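Local coordinates for ATP-dependent Clp protease adapter protein CLPS1, chloroplastic (PDB 7D34), which acts as an adapter that modulates the chloroplast chaperone ClpC and probably selects substrates for the plastid Clp protease, here holding a peptide that begins with phenylalanine, at residues V7-D12 with N69-S74; N15-V20 with I39-H44; K26-M31 with A49-C54. One frame throughout, in Å; residues are numbered along the deposited sequence.

Contact 1. Residues V7-D12 with N69-S74; sequences VILHND and NGLLSS. With PHE (phenylalanine), chain D.
Ile8 and Leu9 run antiparallel to Ser74 and Ser73, the axes of strands 7-10 and 72-74 coming within 4.7 Å at 152°, and this pairs the central strand of the three-stranded ClpS sheet with one of its outer strands. Ile8 N donates to Ser74 O, and Ile8 O takes two donors from opposite faces of its carbonyl plane: Ser74 N and, 2.9 Å away, Ser73 OG. That hydroxyl gets there because it stands anti to its own nitrogen (chi1 177°). On the face shared by Ile8, His10 and Ser74, His10 NE2 and Ser74 OG form a 2.7 Å hydrogen bond in which either could donate, while Ile8 CG2 lies over the rim of the imidazole. Leu9 goes to the other face, its CD1 4.0 Å from Leu71 CD1. Past the strand, the peptide's phenylalanine N donates to Asn11 OD1 at 2.7 Å and to Asp12 O at 3.1 Å. Leu72 CD1 packs on Asp12 CB. Asp12 OD2, already bonded to Asn15 ND2, also accepts from a water 2.6 Å away; that water donates to His10 O and accepts from Leu72 N.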
# COMPACT_ATOMS: atom_id res chain seq x y z
N VAL A 7 5.64 -3.64 6.98
CA VAL A 7 5.18 -2.67 7.97
C VAL A 7 4.04 -1.89 7.33
O VAL A 7 4.22 -1.23 6.30
CB VAL A 7 6.31 -1.74 8.44
CG1 VAL A 7 5.83 -0.82 9.57
CG2 VAL A 7 7.54 -2.53 8.91
N ILE A 8 2.86 -1.98 7.94
CA ILE A 8 1.64 -1.38 7.43
C ILE A 8 1.26 -0.16 8.25
O ILE A 8 1.34 -0.16 9.48
CB ILE A 8 0.49 -2.41 7.42
CG1 ILE A 8 0.87 -3.66 6.62
CG2 ILE A 8 -0.75 -1.78 6.86
CD1 ILE A 8 0.99 -3.46 5.14
N LEU A 9 0.83 0.89 7.54
CA LEU A 9 0.27 2.11 8.12
C LEU A 9 -1.23 2.10 7.83
O LEU A 9 -1.64 1.98 6.66
CB LEU A 9 0.95 3.35 7.54
CG LEU A 9 0.29 4.67 7.97
CD1 LEU A 9 0.37 4.88 9.49
CD2 LEU A 9 0.86 5.85 7.22
N HIS A 10 -2.04 2.16 8.88
CA HIS A 10 -3.49 2.24 8.74
C HIS A 10 -3.99 3.67 8.93
O HIS A 10 -3.45 4.44 9.73
CB HIS A 10 -4.15 1.32 9.77
CG HIS A 10 -3.80 -0.13 9.62
ND1 HIS A 10 -4.64 -1.03 8.99
CD2 HIS A 10 -2.73 -0.84 10.03
CE1 HIS A 10 -4.09 -2.23 9.02
NE2 HIS A 10 -2.93 -2.15 9.64
N ASN A 11 -5.03 4.02 8.17
CA ASN A 11 -5.69 5.30 8.37
C ASN A 11 -6.32 5.37 9.76
O ASN A 11 -6.80 4.37 10.31
CB ASN A 11 -6.73 5.53 7.28
CG ASN A 11 -7.19 6.96 7.23
OD1 ASN A 11 -6.38 7.88 7.15
ND2 ASN A 11 -8.49 7.16 7.24
N ASP A 12 -6.30 6.57 10.34
CA ASP A 12 -6.97 6.88 11.59
C ASP A 12 -7.58 8.27 11.43
O ASP A 12 -7.20 9.03 10.54
CB ASP A 12 -6.00 6.80 12.79
CG ASP A 12 -5.04 7.94 12.84
OD1 ASP A 12 -5.48 9.08 13.07
OD2 ASP A 12 -3.82 7.72 12.64
N ASN A 69 4.34 6.87 18.47
CA ASN A 69 4.14 8.23 18.02
C ASN A 69 2.69 8.50 17.62
O ASN A 69 2.42 9.55 17.03
CB ASN A 69 5.08 8.53 16.84
CG ASN A 69 6.50 8.84 17.29
OD1 ASN A 69 6.81 9.95 17.67
ND2 ASN A 69 7.34 7.81 17.31
N GLY A 70 1.78 7.58 17.90
CA GLY A 70 0.35 7.82 17.76
C GLY A 70 -0.32 7.28 16.52
O GLY A 70 -1.52 7.52 16.33
N LEU A 71 0.39 6.51 15.69
CA LEU A 71 -0.19 5.98 14.46
C LEU A 71 -0.67 4.54 14.65
O LEU A 71 -0.33 3.87 15.62
CB LEU A 71 0.82 6.04 13.30
CG LEU A 71 1.54 7.38 13.13
CD1 LEU A 71 2.39 7.37 11.86
CD2 LEU A 71 0.59 8.56 13.17
N LEU A 72 -1.53 4.09 13.73
CA LEU A 72 -2.03 2.72 13.69
C LEU A 72 -1.17 1.91 12.71
O LEU A 72 -1.08 2.28 11.53
CB LEU A 72 -3.49 2.66 13.28
CG LEU A 72 -4.49 3.33 14.22
CD1 LEU A 72 -5.88 3.27 13.64
CD2 LEU A 72 -4.46 2.63 15.56
N SER A 73 -0.48 0.88 13.21
CA SER A 73 0.45 0.10 12.42
C SER A 73 0.36 -1.39 12.74
O SER A 73 0.06 -1.78 13.88
CB SER A 73 1.89 0.63 12.65
OG SER A 73 2.85 -0.14 11.95
N SER A 74 0.57 -2.21 11.72
CA SER A 74 0.62 -3.67 11.86
C SER A 74 1.85 -4.19 11.13
O SER A 74 2.43 -3.51 10.27
CB SER A 74 -0.67 -4.31 11.32
OG SER A 74 -0.93 -3.86 10.01
N PHE D . -7.01 10.43 7.75
CA PHE D . -6.24 11.49 8.46
C PHE D . -6.93 12.85 8.34
O PHE D . -7.64 13.11 7.36
CB PHE D . -4.81 11.56 7.91
CG PHE D . -4.09 10.22 7.88
CD1 PHE D . -3.92 9.49 9.05
CD2 PHE D . -3.58 9.71 6.70
CE1 PHE D . -3.26 8.25 9.03
CE2 PHE D . -2.91 8.49 6.67
CZ PHE D . -2.75 7.76 7.84
O HOH W 1 -2.53 5.70 11.72

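Contact 2. Residues N15-V20 with I39-H44; sequences NKREYV and IMQEAH. With PHE (phenylalanine), chain D; ALA (alanine), chain E.
Arg17 lies across Met40 at about a right angle and ends over His44, so one long side chain spans from the start of helix 17-27 to helix 33-46. Its CB rests 3.7 Å from Met40 SD. CG and, less closely, CD face the carbonyl O of the peptide's alanine, with CG 3.4 Å from it, and NE passes beside Met40 CE. The chain then bends at chi3 (81°), which lays the guanidinium flat against the sulfur: Met40 SD sits over the centre of the group, 3.6 Å from Arg17 CZ. NH1 meets Gln41 CG. NH2 finishes above the middle of the His44 imidazole, with the two planes perpendicular, so that the guanidinium presents an edge to the ring's face. A positive group placed there would be expected to disfavour protonation of His44, in keeping with His44 ND1 accepting from the phenylalanine N at 3.2 Å. With an alanine in place of Arg17, one face of His44 and the sulfur of Met40 would probably lose their cover, and the imidazole would be freer to turn from the peptide's amino group. Deeper in, Val20 CG1 packs on Met40 CG at 3.7 Å, while Val20 CG2 touches the phenylalanine ring at CD1 (3.5 Å). Ala43 CB comes up to the same ring at CE2. The peptide backbone is held alongside: the alanine N donates to Asn15 O at 2.8 Å, and the alanine O accepts from Arg17 N just after the N-cap residue Lys16. Two helices walling in an aromatic first residue, with polar atoms gripping its amino group, make the N-degron pocket of the ClpS family.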
# COMPACT_ATOMS: atom_id res chain seq x y z
N ASN A 15 -4.91 11.81 13.64
CA ASN A 15 -3.67 12.46 13.25
C ASN A 15 -3.83 13.34 12.02
O ASN A 15 -4.61 13.04 11.10
CB ASN A 15 -2.61 11.40 12.97
CG ASN A 15 -2.18 10.68 14.22
OD1 ASN A 15 -1.60 11.27 15.15
ND2 ASN A 15 -2.51 9.39 14.29
N LYS A 16 -3.07 14.43 11.99
CA LYS A 16 -3.12 15.36 10.88
C LYS A 16 -2.20 14.86 9.77
O LYS A 16 -1.19 14.19 10.03
CB LYS A 16 -2.66 16.75 11.33
CG LYS A 16 -3.48 17.39 12.46
CD LYS A 16 -3.33 16.66 13.81
CE LYS A 16 -1.89 16.58 14.35
NZ LYS A 16 -1.77 15.41 15.24
N ARG A 17 -2.55 15.18 8.52
CA ARG A 17 -1.74 14.69 7.41
C ARG A 17 -0.26 15.03 7.60
O ARG A 17 0.60 14.18 7.40
CB ARG A 17 -2.23 15.24 6.07
CG ARG A 17 -3.69 14.93 5.73
CD ARG A 17 -4.13 15.81 4.58
NE ARG A 17 -3.67 15.24 3.30
CZ ARG A 17 -4.16 14.15 2.73
NH1 ARG A 17 -3.66 13.71 1.59
NH2 ARG A 17 -5.16 13.49 3.33
N GLU A 18 0.04 16.26 8.01
CA GLU A 18 1.43 16.69 8.13
C GLU A 18 2.12 15.93 9.25
O GLU A 18 3.29 15.57 9.13
CB GLU A 18 1.56 18.20 8.38
CG GLU A 18 3.04 18.60 8.45
CD GLU A 18 3.27 20.09 8.70
OE1 GLU A 18 2.33 20.76 9.19
OE2 GLU A 18 4.38 20.57 8.37
N TYR A 19 1.41 15.70 10.37
CA TYR A 19 2.00 14.92 11.46
C TYR A 19 2.36 13.51 11.01
O TYR A 19 3.44 13.00 11.34
CB TYR A 19 1.06 14.84 12.67
CG TYR A 19 1.66 14.09 13.85
CD1 TYR A 19 2.74 14.62 14.53
CD2 TYR A 19 1.18 12.84 14.23
CE1 TYR A 19 3.29 13.94 15.59
CE2 TYR A 19 1.71 12.16 15.25
CZ TYR A 19 2.77 12.70 15.95
OH TYR A 19 3.27 11.96 16.99
N VAL A 20 1.43 12.83 10.31
CA VAL A 20 1.71 11.50 9.78
C VAL A 20 3.01 11.51 9.00
O VAL A 20 3.88 10.64 9.18
CB VAL A 20 0.53 11.00 8.91
CG1 VAL A 20 0.88 9.67 8.28
CG2 VAL A 20 -0.78 10.86 9.68
N ILE A 39 2.89 7.59 1.17
CA ILE A 39 2.38 6.61 2.13
C ILE A 39 1.18 7.19 2.86
O ILE A 39 0.13 6.55 2.98
CB ILE A 39 3.50 6.18 3.10
CG1 ILE A 39 4.66 5.53 2.33
CG2 ILE A 39 3.00 5.15 4.13
CD1 ILE A 39 5.92 5.17 3.13
N MET A 40 1.31 8.39 3.39
CA MET A 40 0.17 9.03 4.03
C MET A 40 -1.04 9.14 3.09
O MET A 40 -2.16 8.77 3.47
CB MET A 40 0.64 10.38 4.54
CG MET A 40 -0.49 11.15 5.17
SD MET A 40 -1.56 12.16 4.12
CE MET A 40 -0.41 13.31 3.41
N GLN A 41 -0.81 9.61 1.85
CA GLN A 41 -1.87 9.71 0.85
C GLN A 41 -2.55 8.36 0.64
O GLN A 41 -3.78 8.24 0.69
CB GLN A 41 -1.28 10.25 -0.46
CG GLN A 41 -1.29 11.79 -0.55
CD GLN A 41 -0.38 12.32 -1.62
OE1 GLN A 41 0.18 11.55 -2.39
NE2 GLN A 41 -0.20 13.64 -1.66
N GLU A 42 -1.75 7.30 0.49
CA GLU A 42 -2.29 5.98 0.17
C GLU A 42 -3.09 5.40 1.33
O GLU A 42 -4.11 4.75 1.11
CB GLU A 42 -1.13 5.04 -0.17
CG GLU A 42 -0.63 5.24 -1.59
CD GLU A 42 -1.79 5.23 -2.63
OE1 GLU A 42 -2.29 4.13 -2.97
OE2 GLU A 42 -2.17 6.32 -3.13
N ALA A 43 -2.63 5.57 2.56
CA ALA A 43 -3.40 5.09 3.71
C ALA A 43 -4.70 5.86 3.84
O ALA A 43 -5.74 5.29 4.18
CB ALA A 43 -2.57 5.20 4.99
N HIS A 44 -4.66 7.16 3.58
CA HIS A 44 -5.85 8.00 3.67
C HIS A 44 -6.91 7.59 2.65
O HIS A 44 -8.10 7.55 2.97
CB HIS A 44 -5.46 9.47 3.47
CG HIS A 44 -6.63 10.41 3.45
ND1 HIS A 44 -7.25 10.85 4.60
CD2 HIS A 44 -7.29 10.99 2.42
CE1 HIS A 44 -8.24 11.66 4.28
NE2 HIS A 44 -8.29 11.76 2.97
N PHE D . -7.01 10.43 7.75
CA PHE D . -6.24 11.49 8.46
C PHE D . -6.93 12.85 8.34
O PHE D . -7.64 13.11 7.36
CB PHE D . -4.81 11.56 7.91
CG PHE D . -4.09 10.22 7.88
CD1 PHE D . -3.92 9.49 9.05
CD2 PHE D . -3.58 9.71 6.70
CE1 PHE D . -3.26 8.25 9.03
CE2 PHE D . -2.91 8.49 6.67
CZ PHE D . -2.75 7.76 7.84
N ALA E . -6.70 13.72 9.32
CA ALA E . -7.37 15.02 9.40
C ALA E . -6.67 16.16 8.64
O ALA E . -5.46 16.11 8.37
CB ALA E . -7.55 15.42 10.87

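Contact 3. Residues K26-M31 with A49-C54; sequences KVIPGM and AVVIVC
Ile28 wedges its branched side chain against Val51 and Ile52, joining the loop after helix 17-27 to an outer strand of the ClpS sheet at a beta bulge. The bulge is in the backbone: Val7 pairs with both Val51 and Ile52, and Val51 takes a helical conformation (phi -84°, psi -49°) within an otherwise extended strand. As a result Val51 and Ile52, though consecutive, both point toward the loop.

The apolar contacts carry the interface. Ile28 CG1 and CD1 both lie 3.8 Å from Val51 CG1, while the other branch, CG2, turns to Ile52 CD1 at 4.2 Å, so the two arms of one isoleucine serve two neighbouring residues. Ile28 and Ile52 lie alongside each other, their side chains running in opposing senses. His62 of helix 56-68 packs on Ile28 and Pro29, adding a third element to this corner. Away from the loop, Val50 and Val53 pack on Asn46 and Leu48 of the second subunit.

Polar bonds play no part between the two segments; they belong to the loop and the sheet separately. Ile28 to Met31 is a type II turn with Pro29 and Gly30 at its corners, closed by a weak Met31 N to Ile28 O bond of 3.4 Å. Gly30 has the positive phi that such a turn needs at its third position.

Leaving the turn, the Met31 side chain bends at chi2 (71°) and again about the CG-SD bond, which sets CE 4.3 Å from Val51 CG1 and 4.2 Å from Val51 O.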
# COMPACT_ATOMS: atom_id res chain seq x y z
N LYS A 26 10.61 10.56 10.81
CA LYS A 26 11.37 10.41 12.04
C LYS A 26 11.88 8.99 12.23
O LYS A 26 13.08 8.78 12.45
CB LYS A 26 10.52 10.82 13.25
CG LYS A 26 11.32 10.75 14.56
CD LYS A 26 10.73 11.57 15.72
CE LYS A 26 9.55 10.86 16.36
NZ LYS A 26 8.74 11.80 17.22
N VAL A 27 10.99 8.00 12.15
CA VAL A 27 11.32 6.65 12.60
C VAL A 27 11.79 5.68 11.53
O VAL A 27 12.46 4.70 11.88
CB VAL A 27 10.14 6.03 13.38
CG1 VAL A 27 9.83 6.92 14.59
CG2 VAL A 27 8.89 5.86 12.54
N ILE A 28 11.41 5.88 10.27
CA ILE A 28 11.67 4.89 9.22
C ILE A 28 13.00 5.24 8.56
O ILE A 28 13.12 6.33 7.99
CB ILE A 28 10.54 4.86 8.18
CG1 ILE A 28 9.21 4.54 8.86
CG2 ILE A 28 10.83 3.84 7.09
CD1 ILE A 28 9.19 3.18 9.54
N PRO A 29 14.00 4.36 8.62
CA PRO A 29 15.27 4.63 7.94
C PRO A 29 15.09 4.83 6.44
O PRO A 29 14.32 4.13 5.79
CB PRO A 29 16.11 3.39 8.25
CG PRO A 29 15.45 2.74 9.46
CD PRO A 29 14.00 3.06 9.32
N GLY A 30 15.81 5.82 5.91
CA GLY A 30 15.87 6.10 4.49
C GLY A 30 14.68 6.84 3.94
O GLY A 30 14.56 6.95 2.72
N MET A 31 13.80 7.34 4.79
CA MET A 31 12.52 7.86 4.31
C MET A 31 12.65 9.29 3.82
O MET A 31 13.17 10.17 4.52
CB MET A 31 11.48 7.75 5.42
CG MET A 31 10.13 8.37 5.11
SD MET A 31 9.16 7.47 3.89
CE MET A 31 8.99 5.97 4.75
N ALA A 49 -1.52 1.39 3.99
CA ALA A 49 -0.43 1.53 3.03
C ALA A 49 0.83 0.86 3.55
O ALA A 49 1.08 0.83 4.76
CB ALA A 49 -0.14 3.01 2.71
N VAL A 50 1.62 0.34 2.62
CA VAL A 50 2.88 -0.32 2.96
C VAL A 50 3.92 0.76 3.21
O VAL A 50 4.22 1.57 2.33
CB VAL A 50 3.34 -1.28 1.85
CG1 VAL A 50 4.77 -1.79 2.13
CG2 VAL A 50 2.30 -2.40 1.71
N VAL A 51 4.50 0.75 4.41
CA VAL A 51 5.50 1.74 4.78
C VAL A 51 6.89 1.32 4.29
O VAL A 51 7.62 2.10 3.68
CB VAL A 51 5.50 1.93 6.30
CG1 VAL A 51 6.64 2.86 6.68
CG2 VAL A 51 4.19 2.46 6.74
N ILE A 52 7.26 0.07 4.57
CA ILE A 52 8.57 -0.48 4.23
C ILE A 52 8.48 -2.00 4.27
O ILE A 52 7.66 -2.57 5.00
CB ILE A 52 9.65 0.05 5.19
CG1 ILE A 52 11.02 -0.58 4.89
CG2 ILE A 52 9.23 -0.19 6.63
CD1 ILE A 52 12.19 0.31 5.32
N VAL A 53 9.35 -2.66 3.52
CA VAL A 53 9.50 -4.10 3.57
C VAL A 53 10.90 -4.36 4.13
O VAL A 53 11.89 -3.85 3.59
CB VAL A 53 9.30 -4.76 2.19
CG1 VAL A 53 9.41 -6.28 2.32
CG2 VAL A 53 7.94 -4.35 1.57
N CYS A 54 10.97 -5.16 5.19
CA CYS A 54 12.22 -5.38 5.91
C CYS A 54 12.09 -6.70 6.65
O CYS A 54 11.04 -7.34 6.67
CB CYS A 54 12.53 -4.23 6.88
SG CYS A 54 11.15 -3.65 7.86

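In the fold
Contacts 1 and 3 reach the same sheet, contact 1 pairing the central strand 5-10 with 72-77, contact 3 packing a loop on its other neighbour, 48-54. All are partly buried, contacts 1 and 3 centred about 6 Å from the chain's centre, contact 2 about 10 Å, at the peptide pocket. Backbone and hydroxyl hydrogen bonds knit the first, apolar side chains the third, with no hydrogen bond between its segments. Contact 2 also lacks one, but Asn15 O, Arg17 N and His44 ND1 hold the peptide, which contact 1 shares. Gly70 O to Asn15 ND2 and Asn69 O to Tyr19 OH tie those two. Ile39 CD1 joins contacts 2 and 3, packing on Met31 CE and Val51 O.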